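Local coordinates for ureidoglycolate hydrolase (Arabidopsis thaliana, PDB 4PXE), which hydrolyses (S)-ureidoglycolate to glyoxylate, ammonium and carbon dioxide in a late step of purine breakdown, using two manganese ions per subunit, at residues Val224-Ala229 with Met371-Ala376. Residues are numbered along the deposited sequence; the frame is centred on the assembly and turned at random.
Sequences VVTAIA and MMISRA. With GLV (glyoxylic acid), chain E.
Val224 CG1 lies alongside the thioether of Met371, 3.9 Å from SD, and the two side chains point the same way. They lie in a parallel strand pair of the M20 peptidase fold, interrupted by a beta bulge. Val225 pairs with Met372, but Ile228 pairs with Ser374, so Thr226 is the extra residue. Met372 bonds on both sides of Val225: its N donates to Val224 O, and its O accepts from Thr226 N at 2.8 Å. Past the bulge, Ser374 N donates to Ala227 O in the carbonyl plane, nearly straight at 174°. Ser374 O then accepts from Ala229 N.

Thr226 reaches both neighbours of Met372. Its CG2, anti to the carbonyl carbon, crosses Met371 at about a right angle and touches CB and SD. Its OG1 meets Ile373 CG2 at 3.9 Å. Replacing Thr226 by an alanine would remove both branches, and is likely to open a gap between Met371 and Ile373 and leave the methionine sulfur held on this segment by Val224 alone. On the Val225 face, Ile228 CG1 packs on Ser374 CB, where Met389 and Phe393 of the adjoining strand 389-394 also touch them. Helix 352-364 covers Val224 and Met371.

The pair leads into the active site. Ser374 OG is anti to the backbone N (chi1 -179°). This places it to donate to Ala376 O at 2.7 Å, and it also bonds to substrate-binding His378. One water donates to both Ala229 O and Arg375 O. Arg375 NH1 makes a salt bridge with Asp278. Ala376 CB ends 3.5 Å from O2 of the bound glyoxylate.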
ATOM      1  N   VAL A 224     -26.097 -13.809  25.844  1.00 14.37           N
ATOM      2  CA  VAL A 224     -27.145 -14.285  24.960  1.00 15.58           C
ATOM      3  C   VAL A 224     -27.474 -13.150  24.007  1.00 13.22           C
ATOM      4  O   VAL A 224     -27.992 -12.109  24.415  1.00 14.81           O
ATOM      5  CB  VAL A 224     -28.379 -14.736  25.755  1.00 15.76           C
ATOM      6  CG1 VAL A 224     -29.490 -15.164  24.815  1.00 17.12           C
ATOM      7  CG2 VAL A 224     -28.001 -15.864  26.717  1.00 16.88           C
ATOM      8  N   VAL A 225     -27.113 -13.326  22.739  1.00 14.05           N
ATOM      9  CA  VAL A 225     -27.163 -12.214  21.791  1.00 14.32           C
ATOM     10  C   VAL A 225     -28.577 -12.007  21.257  1.00 13.59           C
ATOM     11  O   VAL A 225     -29.202 -12.943  20.762  1.00 17.14           O
ATOM     12  CB  VAL A 225     -26.190 -12.455  20.625  1.00 13.98           C
ATOM     13  CG1 VAL A 225     -26.325 -11.362  19.556  1.00 14.79           C
ATOM     14  CG2 VAL A 225     -24.767 -12.532  21.153  1.00 14.78           C
ATOM     15  N   THR A 226     -29.068 -10.775  21.338  1.00 14.48           N
ATOM     16  CA  THR A 226     -30.450 -10.498  20.949  1.00 15.95           C
ATOM     17  C   THR A 226     -30.593  -9.807  19.590  1.00 17.95           C
ATOM     18  O   THR A 226     -31.666  -9.811  18.992  1.00 16.38           O
ATOM     19  CB  THR A 226     -31.149  -9.629  22.003  1.00 16.91           C
ATOM     20  OG1 THR A 226     -30.517  -8.349  22.057  1.00 19.21           O
ATOM     21  CG2 THR A 226     -31.079 -10.287  23.388  1.00 19.37           C
ATOM     22  N   ALA A 227     -29.513  -9.207  19.104  1.00 14.73           N
ATOM     23  CA  ALA A 227     -29.550  -8.491  17.840  1.00 14.29           C
ATOM     24  C   ALA A 227     -28.124  -8.277  17.365  1.00 14.79           C
ATOM     25  O   ALA A 227     -27.184  -8.345  18.154  1.00 14.87           O
ATOM     26  CB  ALA A 227     -30.254  -7.142  18.010  1.00 17.23           C
ATOM     27  N   ILE A 228     -27.984  -8.019  16.072  1.00 14.99           N
ATOM     28  CA  ILE A 228     -26.693  -7.735  15.457  1.00 13.92           C
ATOM     29  C   ILE A 228     -26.795  -6.374  14.769  1.00 15.50           C
ATOM     30  O   ILE A 228     -27.738  -6.138  14.016  1.00 17.03           O
ATOM     31  CB  ILE A 228     -26.339  -8.809  14.408  1.00 13.18           C
ATOM     32  CG1 ILE A 228     -26.221 -10.190  15.066  1.00 15.54           C
ATOM     33  CG2 ILE A 228     -25.044  -8.424  13.661  1.00 14.79           C
ATOM     34  CD1 ILE A 228     -26.053 -11.328  14.075  1.00 15.57           C
ATOM     35  N   ALA A 229     -25.829  -5.489  15.022  1.00 14.08           N
ATOM     36  CA  ALA A 229     -25.829  -4.140  14.451  1.00 15.66           C
ATOM     37  C   ALA A 229     -25.763  -4.142  12.923  1.00 15.56           C
ATOM     38  O   ALA A 229     -25.332  -5.119  12.303  1.00 15.41           O
ATOM     39  CB  ALA A 229     -24.692  -3.318  15.049  1.00 15.75           C
ATOM     40  N   MET A 371     -28.342 -10.590  28.503  1.00 16.49           N
ATOM     41  CA  MET A 371     -28.750 -10.292  27.141  1.00 16.91           C
ATOM     42  C   MET A 371     -27.891  -9.161  26.617  1.00 16.69           C
ATOM     43  O   MET A 371     -27.649  -8.182  27.322  1.00 16.71           O
ATOM     44  CB  MET A 371     -30.209  -9.836  27.130  1.00 17.80           C
ATOM     45  CG  MET A 371     -31.182 -10.841  27.717  1.00 23.33           C
ATOM     46  SD  MET A 371     -31.271 -12.305  26.696  1.00 22.77           S
ATOM     47  CE  MET A 371     -32.466 -13.284  27.615  1.00 27.65           C
ATOM     48  N   MET A 372     -27.450  -9.270  25.371  1.00 14.99           N
ATOM     49  CA  MET A 372     -26.643  -8.190  24.804  1.00 15.04           C
ATOM     50  C   MET A 372     -26.693  -8.212  23.290  1.00 13.70           C
ATOM     51  O   MET A 372     -27.180  -9.170  22.693  1.00 14.87           O
ATOM     52  CB  MET A 372     -25.199  -8.261  25.322  1.00 20.12           C
ATOM     53  CG  MET A 372     -24.478  -9.559  24.996  1.00 16.10           C
ATOM     54  SD  MET A 372     -22.977  -9.865  25.969  1.00 17.12           S
ATOM     55  CE  MET A 372     -21.997  -8.438  25.538  1.00 17.14           C
ATOM     56  N   ILE A 373     -26.201  -7.145  22.668  1.00 15.46           N
ATOM     57  CA  ILE A 373     -26.185  -7.077  21.214  1.00 15.79           C
ATOM     58  C   ILE A 373     -24.780  -7.333  20.684  1.00 15.65           C
ATOM     59  O   ILE A 373     -23.798  -7.212  21.417  1.00 17.65           O
ATOM     60  CB  ILE A 373     -26.699  -5.719  20.684  1.00 17.51           C
ATOM     61  CG1 ILE A 373     -25.661  -4.612  20.918  1.00 21.24           C
ATOM     62  CG2 ILE A 373     -28.056  -5.390  21.306  1.00 21.83           C
ATOM     63  CD1 ILE A 373     -25.678  -3.512  19.866  1.00 26.07           C
ATOM     64  N   SER A 374     -24.699  -7.721  19.418  1.00 13.32           N
ATOM     65  CA  SER A 374     -23.407  -7.823  18.752  1.00 13.25           C
ATOM     66  C   SER A 374     -23.133  -6.544  17.971  1.00 13.76           C
ATOM     67  O   SER A 374     -23.984  -6.072  17.213  1.00 15.00           O
ATOM     68  CB  SER A 374     -23.380  -9.020  17.810  1.00 13.60           C
ATOM     69  OG  SER A 374     -22.114  -9.130  17.175  1.00 13.82           O
ATOM     70  N   ARG A 375     -21.939  -5.993  18.164  1.00 13.14           N
ATOM     71  CA  ARG A 375     -21.487  -4.824  17.404  1.00 14.31           C
ATOM     72  C   ARG A 375     -20.832  -5.275  16.098  1.00 15.02           C
ATOM     73  O   ARG A 375     -21.043  -4.681  15.029  1.00 14.34           O
ATOM     74  CB  ARG A 375     -20.527  -3.985  18.245  1.00 13.46           C
ATOM     75  CG  ARG A 375     -21.144  -3.472  19.546  1.00 14.13           C
ATOM     76  CD  ARG A 375     -20.251  -2.437  20.200  1.00 15.04           C
ATOM     77  NE  ARG A 375     -20.762  -2.016  21.504  1.00 15.46           N
ATOM     78  CZ  ARG A 375     -21.760  -1.152  21.678  1.00 18.04           C
ATOM     79  NH1 ARG A 375     -22.375  -0.614  20.631  1.00 18.61           N
ATOM     80  NH2 ARG A 375     -22.143  -0.822  22.906  1.00 19.45           N
ATOM     81  N   ALA A 376     -20.016  -6.315  16.196  1.00 13.42           N
ATOM     82  CA  ALA A 376     -19.487  -6.994  15.024  1.00 12.88           C
ATOM     83  C   ALA A 376     -20.627  -7.602  14.223  1.00 13.18           C
ATOM     84  O   ALA A 376     -21.700  -7.886  14.765  1.00 13.98           O
ATOM     85  CB  ALA A 376     -18.511  -8.082  15.453  1.00 13.44           C
TER
HETATM   86  C1  GLV E 503     -16.246  -9.047  10.904  1.00 15.82           C
HETATM   87  O1  GLV E 503     -17.140  -9.994  11.379  1.00 16.76           O
HETATM   88  C2  GLV E 503     -16.512  -7.664  11.384  1.00 13.91           C
HETATM   89  O2  GLV E 503     -17.493  -7.462  12.170  1.00 13.73           O
HETATM   90  O3  GLV E 503     -15.760  -6.715  11.010  1.00 14.59           O
HETATM   91  O   HOH W   1     -22.328  -4.960  12.456  1.00 15.77           O